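Local coordinates for protein transcriptional regulator, ROK family (Vibrio cholerae O1 biovar eltor, PDB 1Z05) that probably binds DNA as a zinc-containing transcriptional regulator of the ROK family, related to Mlc of Escherichia coli and linked to carbohydrate metabolism, at residues Arg43-Ile48 against Ala416-Leu421; Ile54-Leu59 against Ile73-Ile78; Leu115-Leu120 against Gln189-Asn194. All blocks are in the same frame, centred on the assembly; numbering follows the deposited sequence.

Contact 1: Arg43-Ile48 against Ala416-Leu421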
# COMPACT_ATOMS: atom_id res chain seq x y z
N ARG A 43 5.57 -6.85 19.76
CA ARG A 43 6.28 -5.59 20.02
C ARG A 43 7.39 -5.76 21.05
O ARG A 43 8.51 -5.28 20.86
CB ARG A 43 5.30 -4.51 20.47
CG ARG A 43 4.39 -4.01 19.34
CD ARG A 43 3.45 -2.89 19.80
NE ARG A 43 4.18 -1.63 20.02
CZ ARG A 43 4.21 -0.97 21.17
NH1 ARG A 43 3.55 -1.41 22.24
NH2 ARG A 43 4.91 0.16 21.26
N VAL A 44 7.08 -6.45 22.15
CA VAL A 44 8.06 -6.70 23.21
C VAL A 44 9.19 -7.62 22.73
O VAL A 44 10.36 -7.35 22.98
CB VAL A 44 7.38 -7.27 24.48
CG1 VAL A 44 8.42 -7.83 25.47
CG2 VAL A 44 6.55 -6.19 25.15
N TYR A 45 8.82 -8.69 22.03
CA TYR A 45 9.81 -9.63 21.49
C TYR A 45 10.78 -8.97 20.50
O TYR A 45 12.00 -9.25 20.51
CB TYR A 45 9.09 -10.80 20.84
CG TYR A 45 10.02 -11.83 20.28
CD1 TYR A 45 10.51 -12.87 21.08
CD2 TYR A 45 10.44 -11.77 18.94
CE1 TYR A 45 11.38 -13.84 20.56
CE2 TYR A 45 11.32 -12.73 18.42
CZ TYR A 45 11.78 -13.75 19.23
OH TYR A 45 12.63 -14.71 18.72
N LYS A 46 10.25 -8.10 19.63
CA LYS A 46 11.08 -7.34 18.69
C LYS A 46 12.08 -6.43 19.40
O LYS A 46 13.24 -6.34 19.00
CB LYS A 46 10.21 -6.54 17.70
CG LYS A 46 11.01 -5.84 16.61
CD LYS A 46 10.13 -4.98 15.72
CE LYS A 46 10.93 -4.25 14.66
NZ LYS A 46 10.00 -3.56 13.72
N LEU A 47 11.63 -5.75 20.46
CA LEU A 47 12.53 -4.94 21.28
C LEU A 47 13.67 -5.77 21.89
O LEU A 47 14.84 -5.38 21.82
CB LEU A 47 11.76 -4.20 22.38
CG LEU A 47 11.02 -2.93 21.95
CD1 LEU A 47 10.13 -2.42 23.09
CD2 LEU A 47 11.98 -1.84 21.48
N ILE A 48 13.32 -6.92 22.46
CA ILE A 48 14.30 -7.83 23.05
C ILE A 48 15.29 -8.37 21.99
O ILE A 48 16.50 -8.43 22.22
CB ILE A 48 13.60 -9.00 23.78
CG1 ILE A 48 12.78 -8.47 24.95
CG2 ILE A 48 14.62 -10.00 24.31
CD1 ILE A 48 11.79 -9.46 25.51
N ALA A 416 6.50 -12.82 11.31
CA ALA A 416 5.44 -13.46 12.11
C ALA A 416 5.76 -13.51 13.60
O ALA A 416 4.85 -13.51 14.43
CB ALA A 416 5.13 -14.87 11.60
N LEU A 417 7.05 -13.57 13.94
CA LEU A 417 7.50 -13.42 15.34
C LEU A 417 7.24 -11.98 15.83
O LEU A 417 6.65 -11.78 16.89
CB LEU A 417 8.99 -13.77 15.48
CG LEU A 417 9.38 -15.25 15.29
CD1 LEU A 417 10.87 -15.42 15.14
CD2 LEU A 417 8.87 -16.14 16.43
N TYR A 418 7.67 -11.01 15.04
CA TYR A 418 7.46 -9.59 15.35
C TYR A 418 5.98 -9.17 15.37
O TYR A 418 5.60 -8.26 16.12
CB TYR A 418 8.23 -8.73 14.36
CG TYR A 418 9.74 -8.78 14.49
CD1 TYR A 418 10.36 -9.51 15.52
CD2 TYR A 418 10.54 -8.08 13.60
CE1 TYR A 418 11.75 -9.54 15.63
CE2 TYR A 418 11.93 -8.10 13.71
CZ TYR A 418 12.52 -8.83 14.72
OH TYR A 418 13.89 -8.83 14.80
N ASP A 419 5.16 -9.80 14.54
CA ASP A 419 3.72 -9.54 14.57
C ASP A 419 3.08 -10.25 15.76
O ASP A 419 1.95 -9.94 16.13
CB ASP A 419 3.05 -9.97 13.26
CG ASP A 419 3.43 -9.09 12.07
OD1 ASP A 419 4.04 -8.01 12.27
OD2 ASP A 419 3.12 -9.48 10.92
N GLY A 420 3.82 -11.18 16.37
CA GLY A 420 3.37 -11.91 17.56
C GLY A 420 2.58 -13.17 17.23
O GLY A 420 2.34 -14.00 18.12
N LEU A 421 2.19 -13.32 15.97
CA LEU A 421 1.41 -14.49 15.53
C LEU A 421 2.11 -15.81 15.88
O LEU A 421 1.50 -16.71 16.48
CB LEU A 421 1.12 -14.41 14.02
CG LEU A 421 0.07 -15.36 13.42
CD1 LEU A 421 -0.64 -14.72 12.23
CD2 LEU A 421 0.65 -16.72 13.02
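Lys46 lies across one face of the Tyr418 ring. The pair joins helix 35-51, the first helix of the winged helix-turn-helix domain, to the C-terminal end of helix 407-418. This is the tight part of the contact, although both residues are partly exposed. The two side chains cross at about a right angle. Lys46 CG stands 3.6 Å from the ring centroid of Tyr418 and only 3° off the ring normal, a CH-pi contact. With CG anti to the backbone N (chi1 -174°) and the rest of the chain extended, the aliphatic part of the lysine passes over the ring, and Lys46 CD comes to 3.8 Å from Tyr418 CD2.

Tyr45 and Leu417 form the buried flank. The Tyr45 and Tyr418 rings meet edge to edge, with Tyr45 CD2 4.1 Å from Tyr418 CD1. Leu423 of helix 421-428 also packs on Tyr45. The loose side is at Arg43. Its CG stays 5.5 Å from Tyr418 O, and its guanidinium bonds to Ser63 O. No hydrogen bond crosses between the segments, but Tyr418 OH bonds to Asp49 further along the first helix. On the buried flank, Tyr45 CE2 rests 3.9 Å from Leu417 CB.

Contact 2: Ile54-Leu59 against Ile73-Ile78; sequences ISRIDL and ITRELI. With SO4 (sulfate ion), chain G.
Arg56 and Arg75 bring their guanidinium groups together, NH2 to NH2 at 4.2 Å, beside a sulfate ion. Arg75 holds the anion directly: its NE donates to sulfate O4 at 2.7 Å, with an N-H...O angle of 141°. Bends at chi2 and chi3 (46° and 41°) fold the Arg75 chain around that oxygen. Arg56 reaches the sulfate through water 1. The water accepts from Arg56 NE at 3.1 Å, lies 2.7 Å from Thr74 OG1 and bridges to sulfate O3. The bond from Arg56 NE to Thr74 OG1 is weak, 3.4 Å long.

The Thr74 hydroxyl can share its proton between the carbonyls of Ile70 and Thr71. Ile78 CD1 packs at the edge of the Arg56 guanidinium, 3.3 Å from NH2, and Glu85 forms a salt bridge with that same NH2. Deeper in the interface, Leu59 CD1 approaches Thr74 CG2. Ser55 OG caps helix 56-63 by accepting from Asp58 N at 3.1 Å.

The two helices form the helix-turn-helix, and Arg75 is exposed on helix 67-79, by position probably the recognition helix. The sulfate probably comes from the crystallisation liquor. Its grip by Arg75 is consistent with a surface suited to anions such as DNA phosphates.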
# COMPACT_ATOMS: atom_id res chain seq x y z
N ILE A 54 18.13 -6.42 27.81
CA ILE A 54 17.32 -5.24 28.12
C ILE A 54 16.48 -5.48 29.37
O ILE A 54 15.92 -6.56 29.54
CB ILE A 54 16.44 -4.82 26.90
CG1 ILE A 54 15.69 -3.51 27.18
CG2 ILE A 54 15.48 -5.95 26.48
CD1 ILE A 54 14.97 -2.92 25.95
N SER A 55 16.39 -4.47 30.24
CA SER A 55 15.62 -4.59 31.47
C SER A 55 14.13 -4.43 31.21
O SER A 55 13.71 -3.86 30.19
CB SER A 55 16.07 -3.54 32.48
OG SER A 55 15.67 -2.24 32.09
N ARG A 56 13.33 -4.92 32.15
CA ARG A 56 11.89 -4.79 32.05
C ARG A 56 11.46 -3.33 32.11
O ARG A 56 10.52 -2.93 31.42
CB ARG A 56 11.20 -5.61 33.15
CG ARG A 56 11.10 -7.09 32.83
CD ARG A 56 10.44 -7.85 33.96
NE ARG A 56 10.39 -9.28 33.70
CZ ARG A 56 11.42 -10.11 33.81
NH1 ARG A 56 12.61 -9.66 34.19
NH2 ARG A 56 11.27 -11.40 33.55
N ILE A 57 12.16 -2.53 32.92
CA ILE A 57 11.86 -1.10 32.99
C ILE A 57 12.13 -0.39 31.64
O ILE A 57 11.30 0.40 31.19
CB ILE A 57 12.50 -0.40 34.25
CG1 ILE A 57 11.90 0.99 34.49
CG2 ILE A 57 14.02 -0.33 34.16
CD1 ILE A 57 10.45 0.97 34.96
N ASP A 58 13.25 -0.72 31.00
CA ASP A 58 13.56 -0.23 29.65
C ASP A 58 12.54 -0.68 28.58
O ASP A 58 12.18 0.09 27.69
CB ASP A 58 14.96 -0.67 29.22
CG ASP A 58 16.07 0.20 29.83
OD1 ASP A 58 15.81 0.91 30.83
OD2 ASP A 58 17.20 0.16 29.30
N LEU A 59 12.08 -1.93 28.68
CA LEU A 59 11.02 -2.42 27.81
C LEU A 59 9.71 -1.67 28.04
O LEU A 59 9.00 -1.35 27.10
CB LEU A 59 10.80 -3.93 28.01
CG LEU A 59 11.80 -4.90 27.42
CD1 LEU A 59 11.52 -6.30 27.99
CD2 LEU A 59 11.77 -4.90 25.89
N ILE A 73 3.55 -10.43 29.68
CA ILE A 73 4.12 -10.79 28.38
C ILE A 73 5.44 -11.55 28.51
O ILE A 73 5.62 -12.62 27.91
CB ILE A 73 4.30 -9.56 27.44
CG1 ILE A 73 2.93 -8.99 27.04
CG2 ILE A 73 5.11 -9.95 26.20
CD1 ILE A 73 2.95 -7.52 26.62
N THR A 74 6.38 -11.00 29.29
CA THR A 74 7.68 -11.65 29.45
C THR A 74 7.56 -13.01 30.13
O THR A 74 8.30 -13.93 29.80
CB THR A 74 8.70 -10.79 30.23
OG1 THR A 74 8.13 -10.35 31.47
CG2 THR A 74 9.14 -9.58 29.40
N ARG A 75 6.64 -13.14 31.09
CA ARG A 75 6.46 -14.41 31.79
C ARG A 75 6.03 -15.52 30.82
O ARG A 75 6.57 -16.63 30.87
CB ARG A 75 5.50 -14.26 32.98
CG ARG A 75 5.26 -15.53 33.83
CD ARG A 75 6.54 -16.30 34.21
NE ARG A 75 7.66 -15.44 34.59
CZ ARG A 75 8.92 -15.87 34.74
NH1 ARG A 75 9.23 -17.15 34.55
NH2 ARG A 75 9.87 -15.01 35.09
N GLU A 76 5.05 -15.23 29.96
CA GLU A 76 4.64 -16.18 28.93
C GLU A 76 5.81 -16.51 27.98
O GLU A 76 6.01 -17.67 27.62
CB GLU A 76 3.41 -15.70 28.14
CG GLU A 76 2.16 -15.50 28.99
CD GLU A 76 0.85 -15.73 28.24
OE1 GLU A 76 0.88 -16.10 27.03
OE2 GLU A 76 -0.22 -15.56 28.86
N LEU A 77 6.58 -15.50 27.59
CA LEU A 77 7.71 -15.73 26.68
C LEU A 77 8.85 -16.51 27.34
O LEU A 77 9.47 -17.36 26.70
CB LEU A 77 8.21 -14.42 26.06
CG LEU A 77 7.28 -13.59 25.16
CD1 LEU A 77 8.00 -12.33 24.69
CD2 LEU A 77 6.75 -14.38 23.96
N ILE A 78 9.12 -16.23 28.61
CA ILE A 78 10.11 -17.00 29.37
C ILE A 78 9.71 -18.48 29.52
O ILE A 78 10.51 -19.38 29.23
CB ILE A 78 10.41 -16.37 30.76
CG1 ILE A 78 11.30 -15.13 30.57
CG2 ILE A 78 11.11 -17.39 31.69
CD1 ILE A 78 11.16 -14.10 31.66
S SO4 G . 7.33 -12.82 37.19
O1 SO4 G . 7.81 -13.94 38.00
O2 SO4 G . 6.36 -12.04 37.97
O3 SO4 G . 8.47 -11.98 36.80
O4 SO4 G . 6.67 -13.31 35.99
O HOH W 1 8.07 -11.37 33.95

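Contact 3: Leu115-Leu120 against Gln189-Asn194; sequences LGRGYL and QMPHYN. With SO4 (sulfate ion), chain C; SO4 (sulfate ion), chain D; SO4 (sulfate ion), chain F.
Tyr193 OH donates to Gly116 O at 2.7 Å, almost along the C=O axis (168°), and fastens the loop 189-194 to a beta hairpin. With CG anti to the carbonyl carbon (chi1 -54°), the Tyr193 ring reaches the Gly116 carbonyl at the turn, beside Leu115. Its CE2 lies 3.8 Å from Leu115 CG, and Leu115 CD2 extends to Met190 SD at 4.1 Å.

His192 has positive phi, and its CG is anti to the backbone N (chi1 -174°). This lays the imidazole against the Arg117-Gly118 peptide. Gly118 N stands 3.3 Å above the ring plane, toward the rim near NE2, at an angle too poor for a hydrogen bond. His192 CD2 sits over the centre of the Tyr193 ring. The extended Arg117 chain passes Pro191, whose CG is 3.4 Å from Arg117 NH2.

One sulfate is held by Arg117 N at 2.9 Å and by Tyr119 OH at 2.8 Å; a second takes a bond from Arg117 NH2. His192 N donates to a third. The type II turn Gly116-Tyr119 joins the first two strands of the sheet. Whether this hairpin binds phosphate is not known, but it corresponds in position to the phosphate loop of the actin-like ATPase fold.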
# COMPACT_ATOMS: atom_id res chain seq x y z
N LEU A 115 9.07 -23.52 -3.91
CA LEU A 115 8.57 -24.26 -5.06
C LEU A 115 8.96 -23.48 -6.31
O LEU A 115 8.33 -22.47 -6.64
CB LEU A 115 7.05 -24.46 -4.98
CG LEU A 115 6.40 -25.35 -6.06
CD1 LEU A 115 7.05 -26.74 -6.10
CD2 LEU A 115 4.89 -25.49 -5.85
N GLY A 116 10.02 -23.94 -6.97
CA GLY A 116 10.52 -23.29 -8.18
C GLY A 116 10.06 -24.04 -9.42
O GLY A 116 9.30 -25.00 -9.31
N ARG A 117 10.53 -23.59 -10.58
CA ARG A 117 10.13 -24.20 -11.85
C ARG A 117 10.82 -25.55 -12.06
O ARG A 117 11.98 -25.61 -12.49
CB ARG A 117 10.41 -23.25 -13.02
CG ARG A 117 9.58 -21.97 -12.97
CD ARG A 117 10.19 -20.88 -13.84
NE ARG A 117 9.28 -19.75 -14.05
CZ ARG A 117 9.13 -18.73 -13.21
NH1 ARG A 117 9.84 -18.67 -12.08
NH2 ARG A 117 8.28 -17.75 -13.51
N GLY A 118 10.11 -26.62 -11.73
CA GLY A 118 10.63 -27.97 -11.88
C GLY A 118 11.45 -28.46 -10.71
O GLY A 118 12.09 -29.51 -10.80
N TYR A 119 11.42 -27.73 -9.60
CA TYR A 119 12.13 -28.16 -8.40
C TYR A 119 11.49 -27.69 -7.09
O TYR A 119 10.66 -26.78 -7.07
CB TYR A 119 13.59 -27.72 -8.44
CG TYR A 119 13.79 -26.23 -8.29
CD1 TYR A 119 13.91 -25.64 -7.03
CD2 TYR A 119 13.85 -25.40 -9.42
CE1 TYR A 119 14.09 -24.25 -6.89
CE2 TYR A 119 14.04 -24.04 -9.29
CZ TYR A 119 14.15 -23.47 -8.03
OH TYR A 119 14.34 -22.11 -7.92
N LEU A 120 11.91 -28.34 -6.00
CA LEU A 120 11.52 -27.96 -4.66
C LEU A 120 12.76 -27.87 -3.80
O LEU A 120 13.56 -28.81 -3.75
CB LEU A 120 10.54 -28.99 -4.07
CG LEU A 120 10.23 -28.87 -2.57
CD1 LEU A 120 9.44 -27.58 -2.28
CD2 LEU A 120 9.48 -30.09 -2.05
N GLN A 189 -2.89 -19.50 -9.00
CA GLN A 189 -2.33 -20.03 -10.24
C GLN A 189 -0.85 -19.68 -10.22
O GLN A 189 -0.44 -18.79 -9.46
CB GLN A 189 -3.04 -19.45 -11.48
CG GLN A 189 -2.49 -18.14 -12.03
CD GLN A 189 -3.34 -17.58 -13.16
OE1 GLN A 189 -3.95 -18.31 -13.93
NE2 GLN A 189 -3.36 -16.26 -13.26
N MET A 190 -0.05 -20.38 -11.02
CA MET A 190 1.38 -20.14 -11.03
C MET A 190 2.04 -20.57 -12.33
O MET A 190 1.44 -21.31 -13.12
CB MET A 190 2.04 -20.81 -9.81
CG MET A 190 2.04 -22.33 -9.83
SD MET A 190 2.86 -23.00 -8.39
CE MET A 190 4.47 -22.18 -8.48
N PRO A 191 3.28 -20.10 -12.59
CA PRO A 191 3.99 -20.55 -13.79
C PRO A 191 4.39 -22.02 -13.66
O PRO A 191 4.46 -22.54 -12.54
CB PRO A 191 5.26 -19.68 -13.82
CG PRO A 191 5.05 -18.61 -12.79
CD PRO A 191 4.08 -19.14 -11.80
N HIS A 192 4.62 -22.67 -14.80
CA HIS A 192 5.15 -24.04 -14.87
C HIS A 192 4.14 -25.12 -14.50
O HIS A 192 3.87 -26.02 -15.30
CB HIS A 192 6.43 -24.18 -14.02
CG HIS A 192 7.10 -25.52 -14.16
ND1 HIS A 192 7.95 -25.81 -15.20
CD2 HIS A 192 7.04 -26.63 -13.39
CE1 HIS A 192 8.39 -27.05 -15.06
NE2 HIS A 192 7.85 -27.57 -13.98
N TYR A 193 3.58 -25.04 -13.29
CA TYR A 193 2.63 -26.03 -12.81
C TYR A 193 1.21 -25.68 -13.23
O TYR A 193 0.87 -24.51 -13.43
CB TYR A 193 2.72 -26.19 -11.29
CG TYR A 193 4.12 -26.50 -10.78
CD1 TYR A 193 4.63 -27.80 -10.84
CD2 TYR A 193 4.93 -25.49 -10.26
CE1 TYR A 193 5.91 -28.09 -10.39
CE2 TYR A 193 6.22 -25.77 -9.79
CZ TYR A 193 6.70 -27.08 -9.86
OH TYR A 193 7.96 -27.39 -9.41
N ASN A 194 0.38 -26.71 -13.39
CA ASN A 194 -1.03 -26.52 -13.69
C ASN A 194 -1.81 -26.46 -12.38
O ASN A 194 -2.25 -27.48 -11.84
CB ASN A 194 -1.53 -27.65 -14.58
CG ASN A 194 -3.01 -27.52 -14.93
OD1 ASN A 194 -3.57 -26.42 -14.91
ND2 ASN A 194 -3.64 -28.65 -15.24
S SO4 C . 13.22 -20.70 -11.09
O1 SO4 C . 14.40 -20.58 -10.24
O2 SO4 C . 12.90 -19.43 -11.72
O3 SO4 C . 13.55 -21.70 -12.11
O4 SO4 C . 12.08 -21.13 -10.30
S SO4 D . 10.03 -14.69 -12.08
O1 SO4 D . 10.48 -14.37 -10.73
O2 SO4 D . 10.25 -13.53 -12.94
O3 SO4 D . 10.80 -15.82 -12.58
O4 SO4 D . 8.62 -15.05 -12.06
S SO4 F . 4.31 -21.47 -18.07
O1 SO4 F . 4.18 -22.91 -18.25
O2 SO4 F . 3.31 -21.01 -17.11
O3 SO4 F . 5.65 -21.15 -17.58
O4 SO4 F . 4.10 -20.79 -19.35

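How the contacts relate
Contacts 1 and 2 are neighbours, with centres 12 Å apart. Helix 35-51 of contact 1 leads directly into helix 56-63 of contact 2, and Leu59 packs on Leu47 and Ile48. Contact 2 lies within the N-terminal winged helix-turn-helix domain. Contact 1 ties that domain to the C-terminal end of the chain, so its two segments bracket both other contacts in sequence. Contact 3 follows contact 2 along the chain and belongs to the ROK part, at the turn between strands 108-116 and 119-126. Its centre is 32 Å from contact 1 and 43 Å from contact 2, across the chain's centre. The probable DNA-binding end is therefore well separated from the hairpin of the ROK part.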